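Local coordinates for protein putative prolyl-tRNA synthetase (Leishmania major, PDB 5XIL) that probably catalyses the ATP-dependent attachment of L-proline to its cognate tRNA, this chain holding the class II catalytic core, the anticodon-binding domain and the C-terminal zinc-binding domain, at residues T291-I296 with A393-V398; V370-R373 with R378-V381. One frame throughout, in Å; residues are numbered along the deposited sequence. Where two conformers were deposited one is given.

Contact 1 of 2, residues T291-I296 with A393-V398; sequences TQVIII and ALLEDV
L395 reaches the Q292 side chain with one methyl, CD1, which lies 3.9 Å from the amide carbon CD of Q292. With CG beside the leucine's backbone N (chi1 -71°) and CD1 extended beyond it (chi2 165°), the methyl comes over the flat face of the Q292 amide, with CB of Q292 also in touch. This is the close-packed end of the contact. The other methyl, CD2, is 4.0 Å from the backbone O of Q292, and V293 touches more loosely, its CG2 standing 4.5 Å from CD1 of L395.

A glutamine suits this border position: its amide face can take a methyl because both polar ends bond in other directions, OE1 accepting from the backbone N of R329 and NE2 donating to the O of P286. L395 is buried, also resting on P286, P353 and L354. On the solvent side of the helix, A393 and E396 are exposed, and the E396 carboxylate forms a salt bridge with R287. The contact is small: one leucine of a helix that packs on the sheet meets the residue leading into strand 293-297 and that strand's first residue, in the mixed beta-sheet of the alpha/beta anticodon-binding domain of class IIa synthetases.

Contact 2 of 2, residues V370-R373 with R378-V381; sequences VAVR and RHSV
V370 and H379 are joined by two backbone hydrogen bonds that make them an antiparallel hydrogen-bonded pair. H379 N donates to V370 O at 2.8 Å, in the carbonyl plane, with an N-H...O angle of 165°; the return bond, from V370 N to H379 O, measures 2.9 Å. The same V370 O also receives a CA-H...O contact from R378, whose CA is 3.3 Å away, so one carbonyl serves two neighbours on the facing strand. A371 and R378 follow as a non-hydrogen-bonded pair. Here the small methyl of A371 leaves room for the arginine, which bends at chi3 (69°) and brings NH1 to 3.9 Å from A371 CB; the charge of R378 is met by a salt bridge from NH2 to E357.

On the face bearing V370 and H379, branched side chains do the packing. CG2 of V370 meets CG2 of V381 at 3.7 Å, and CG2 of V372 comes to the edge of the H379 imidazole, 3.5 Å from CD2. Valine favours extended backbone and fills such a face compactly, whereas H379 is itself exposed, on the outermost strand within the chain, where a polar ring is tolerated while its CD2 edge still packs on V372. The two strands form a beta hairpin at the end of the five-stranded sheet: 367-372 pairs on its other edge with strand 354-358, while helix 387-412 covers V370 and V372 through L394 and V398.

How the contacts relate
The centres of contacts 1 and 2 lie about 9 Å apart within the anticodon-binding domain, and both involve its five-stranded mixed sheet. Along the chain, strand 293-297 comes first, then the 367-372 and 378-382 hairpin, then helix 387-412, so contact 2 is nested inside the loop that contact 1 closes. The helix follows directly on the second hairpin strand and links the two contacts: V398 CG2 lies 3.9 Å from V372 CG1, and L394 CD2 is 4.0 Å from V370 CG1. It reaches from strand 293-297, across 354-358, to the hairpin at the edge, so one helix packs against both the first strand and the hairpin of this sheet, away from the magnesium and zinc sites.

Contact 1 of 2, residues T291-I296 with A393-V398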
loop_
_atom_site.group_PDB
_atom_site.type_symbol
_atom_site.label_atom_id
_atom_site.label_comp_id
_atom_site.label_asym_id
_atom_site.label_seq_id
_atom_site.Cartn_x
_atom_site.Cartn_y
_atom_site.Cartn_z
ATOM N N THR A 291 -9.439 -2.135 -15.683
ATOM C CA THR A 291 -10.697 -1.908 -16.397
ATOM C C THR A 291 -11.456 -3.219 -16.454
ATOM O O THR A 291 -10.944 -4.192 -16.948
ATOM C CB THR A 291 -10.469 -1.336 -17.782
ATOM O OG1 THR A 291 -9.852 -0.076 -17.606
ATOM C CG2 THR A 291 -11.791 -1.172 -18.588
ATOM N N GLN A 292 -12.705 -3.204 -15.993
ATOM C CA GLN A 292 -13.537 -4.411 -15.961
ATOM C C GLN A 292 -14.442 -4.472 -17.212
ATOM O O GLN A 292 -14.758 -5.550 -17.725
ATOM C CB GLN A 292 -14.375 -4.357 -14.719
ATOM C CG GLN A 292 -13.598 -4.642 -13.425
ATOM C CD GLN A 292 -14.457 -4.499 -12.197
ATOM O OE1 GLN A 292 -15.207 -3.533 -12.049
ATOM N NE2 GLN A 292 -14.412 -5.490 -11.327
ATOM N N VAL A 293 -14.822 -3.301 -17.680
ATOM C CA VAL A 293 -15.709 -3.190 -18.860
ATOM C C VAL A 293 -15.200 -2.126 -19.776
ATOM O O VAL A 293 -14.974 -0.989 -19.373
ATOM C CB VAL A 293 -17.154 -2.837 -18.457
ATOM C CG1 VAL A 293 -18.033 -2.713 -19.705
ATOM C CG2 VAL A 293 -17.709 -3.731 -17.373
ATOM N N ILE A 294 -15.007 -2.463 -21.040
ATOM C CA ILE A 294 -14.650 -1.494 -22.019
ATOM C C ILE A 294 -15.874 -1.255 -22.928
ATOM O O ILE A 294 -16.452 -2.164 -23.418
ATOM C CB ILE A 294 -13.438 -1.888 -22.847
ATOM C CG1 ILE A 294 -12.917 -0.732 -23.727
ATOM C CG2 ILE A 294 -13.678 -3.103 -23.710
ATOM C CD1 ILE A 294 -12.254 0.350 -22.954
ATOM N N ILE A 295 -16.144 -0.008 -23.201
ATOM C CA ILE A 295 -17.306 0.411 -24.069
ATOM C C ILE A 295 -16.761 0.940 -25.423
ATOM O O ILE A 295 -16.002 1.894 -25.461
ATOM C CB ILE A 295 -18.124 1.499 -23.347
ATOM C CG1 ILE A 295 -18.581 1.035 -21.973
ATOM C CG2 ILE A 295 -19.296 2.002 -24.220
ATOM C CD1 ILE A 295 -18.968 2.177 -21.062
ATOM N N ILE A 296 -17.149 0.304 -26.526
ATOM C CA ILE A 296 -16.656 0.670 -27.810
ATOM C C ILE A 296 -17.859 0.946 -28.724
ATOM O O ILE A 296 -18.697 0.066 -28.868
ATOM C CB ILE A 296 -15.858 -0.476 -28.399
ATOM C CG1 ILE A 296 -14.725 -0.877 -27.424
ATOM C CG2 ILE A 296 -15.357 -0.116 -29.785
ATOM C CD1 ILE A 296 -13.942 -2.103 -27.826
ATOM N N ALA A 393 -23.164 -8.113 -11.454
ATOM C CA ALA A 393 -23.431 -9.536 -11.255
ATOM C C ALA A 393 -22.807 -10.403 -12.326
ATOM O O ALA A 393 -22.328 -11.518 -12.038
ATOM C CB ALA A 393 -24.917 -9.876 -11.084
ATOM N N LEU A 394 -22.833 -9.944 -13.564
ATOM C CA LEU A 394 -22.177 -10.669 -14.604
ATOM C C LEU A 394 -20.632 -10.803 -14.348
ATOM O O LEU A 394 -20.055 -11.872 -14.639
ATOM C CB LEU A 394 -22.369 -9.988 -15.913
ATOM C CG LEU A 394 -21.756 -10.620 -17.124
ATOM C CD1 LEU A 394 -22.000 -12.117 -17.208
ATOM C CD2 LEU A 394 -22.342 -9.877 -18.338
ATOM N N LEU A 395 -20.038 -9.736 -13.853
ATOM C CA LEU A 395 -18.601 -9.822 -13.427
ATOM C C LEU A 395 -18.393 -10.839 -12.292
ATOM O O LEU A 395 -17.366 -11.523 -12.237
ATOM C CB LEU A 395 -18.086 -8.465 -13.037
ATOM C CG LEU A 395 -17.893 -7.523 -14.197
ATOM C CD1 LEU A 395 -17.747 -6.108 -13.580
ATOM C CD2 LEU A 395 -16.725 -7.885 -15.134
ATOM N N GLU A 396 -19.346 -11.033 -11.392
ATOM C CA GLU A 396 -19.161 -12.040 -10.368
ATOM C C GLU A 396 -19.300 -13.407 -10.959
ATOM O O GLU A 396 -18.609 -14.339 -10.545
ATOM C CB GLU A 396 -20.126 -11.817 -9.175
ATOM C CG GLU A 396 -19.659 -10.708 -8.281
ATOM C CD GLU A 396 -18.375 -11.087 -7.514
ATOM O OE1 GLU A 396 -18.447 -11.848 -6.536
ATOM O OE2 GLU A 396 -17.276 -10.642 -7.880
ATOM N N ASP A 397 -20.213 -13.584 -11.929
ATOM C CA ASP A 397 -20.309 -14.856 -12.625
ATOM C C ASP A 397 -19.044 -15.174 -13.419
ATOM O O ASP A 397 -18.595 -16.333 -13.444
ATOM C CB ASP A 397 -21.540 -14.908 -13.547
ATOM C CG ASP A 397 -21.638 -16.207 -14.244
ATOM O OD1 ASP A 397 -21.852 -17.255 -13.585
ATOM O OD2 ASP A 397 -21.400 -16.190 -15.448
ATOM N N VAL A 398 -18.498 -14.174 -14.070
ATOM C CA VAL A 398 -17.232 -14.345 -14.737
ATOM C C VAL A 398 -16.146 -14.890 -13.760
ATOM O O VAL A 398 -15.465 -15.883 -14.132
ATOM C CB VAL A 398 -16.752 -13.072 -15.387
ATOM C CG1 VAL A 398 -15.251 -13.204 -15.799
ATOM C CG2 VAL A 398 -17.623 -12.710 -16.601
#

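Contact 2 of 2, residues V370-R373 with R378-V381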
loop_
_atom_site.group_PDB
_atom_site.type_symbol
_atom_site.label_atom_id
_atom_site.label_comp_id
_atom_site.label_asym_id
_atom_site.label_seq_id
_atom_site.Cartn_x
_atom_site.Cartn_y
_atom_site.Cartn_z
ATOM N N VAL A 370 -23.067 -7.367 -25.071
ATOM C CA VAL A 370 -21.962 -7.601 -24.148
ATOM C C VAL A 370 -21.275 -8.868 -24.584
ATOM O O VAL A 370 -21.903 -9.873 -24.764
ATOM C CB VAL A 370 -22.460 -7.763 -22.722
ATOM C CG1 VAL A 370 -21.277 -8.009 -21.758
ATOM C CG2 VAL A 370 -23.214 -6.552 -22.297
ATOM N N ALA A 371 -19.983 -8.768 -24.834
ATOM C CA ALA A 371 -19.183 -9.892 -25.209
ATOM C C ALA A 371 -18.334 -10.263 -23.989
ATOM O O ALA A 371 -17.590 -9.383 -23.487
ATOM C CB ALA A 371 -18.257 -9.443 -26.326
ATOM N N VAL A 372 -18.462 -11.506 -23.508
ATOM C CA VAL A 372 -17.713 -12.011 -22.352
ATOM C C VAL A 372 -16.384 -12.621 -22.788
ATOM O O VAL A 372 -16.342 -13.547 -23.626
ATOM C CB VAL A 372 -18.523 -13.094 -21.630
ATOM C CG1 VAL A 372 -17.845 -13.534 -20.394
ATOM C CG2 VAL A 372 -19.912 -12.583 -21.331
ATOM N N ARG A 373 -15.276 -12.039 -22.324
ATOM C CA ARG A 373 -13.979 -12.410 -22.787
ATOM C C ARG A 373 -13.579 -13.902 -22.508
ATOM O O ARG A 373 -13.038 -14.590 -23.405
ATOM C CB ARG A 373 -12.928 -11.492 -22.204
ATOM C CG ARG A 373 -11.470 -11.850 -22.554
ATOM C CD ARG A 373 -11.110 -11.753 -24.003
ATOM N NE ARG A 373 -9.721 -12.122 -24.223
ATOM C CZ ARG A 373 -9.273 -13.345 -24.382
ATOM N NH1 ARG A 373 -10.110 -14.398 -24.472
ATOM N NH2 ARG A 373 -7.990 -13.514 -24.509
ATOM N N ARG A 378 -22.094 -14.103 -25.735
ATOM C CA ARG A 378 -22.669 -12.801 -25.988
ATOM C C ARG A 378 -23.931 -12.680 -25.229
ATOM O O ARG A 378 -24.712 -13.629 -25.225
ATOM C CB ARG A 378 -22.840 -12.615 -27.463
ATOM C CG ARG A 378 -21.510 -12.500 -28.157
ATOM C CD ARG A 378 -21.687 -12.223 -29.626
ATOM N NE ARG A 378 -22.230 -10.880 -29.879
ATOM C CZ ARG A 378 -21.503 -9.760 -29.918
ATOM N NH1 ARG A 378 -20.189 -9.779 -29.705
ATOM N NH2 ARG A 378 -22.094 -8.597 -30.143
ATOM N N HIS A 379 -24.136 -11.568 -24.519
ATOM C CA HIS A 379 -25.374 -11.333 -23.771
ATOM C C HIS A 379 -26.015 -10.054 -24.236
ATOM O O HIS A 379 -25.311 -9.131 -24.670
ATOM C CB HIS A 379 -25.071 -11.138 -22.304
ATOM C CG HIS A 379 -24.611 -12.372 -21.636
ATOM N ND1 HIS A 379 -25.469 -13.223 -20.982
ATOM C CD2 HIS A 379 -23.381 -12.927 -21.547
ATOM C CE1 HIS A 379 -24.775 -14.224 -20.461
ATOM N NE2 HIS A 379 -23.511 -14.076 -20.813
ATOM N N SER A 380 -27.327 -9.974 -24.127
ATOM C CA SER A 380 -28.010 -8.680 -24.235
ATOM C C SER A 380 -28.288 -8.207 -22.851
ATOM O O SER A 380 -28.880 -8.941 -22.069
ATOM C CB SER A 380 -29.316 -8.758 -25.020
ATOM O OG SER A 380 -28.988 -9.009 -26.355
ATOM N N VAL A 381 -27.842 -7.010 -22.503
ATOM C CA VAL A 381 -28.160 -6.517 -21.182
ATOM C C VAL A 381 -28.964 -5.235 -21.306
ATOM O O VAL A 381 -28.528 -4.282 -21.944
ATOM C CB VAL A 381 -26.889 -6.247 -20.362
ATOM C CG1 VAL A 381 -27.262 -5.616 -19.033
ATOM C CG2 VAL A 381 -26.122 -7.542 -20.166
#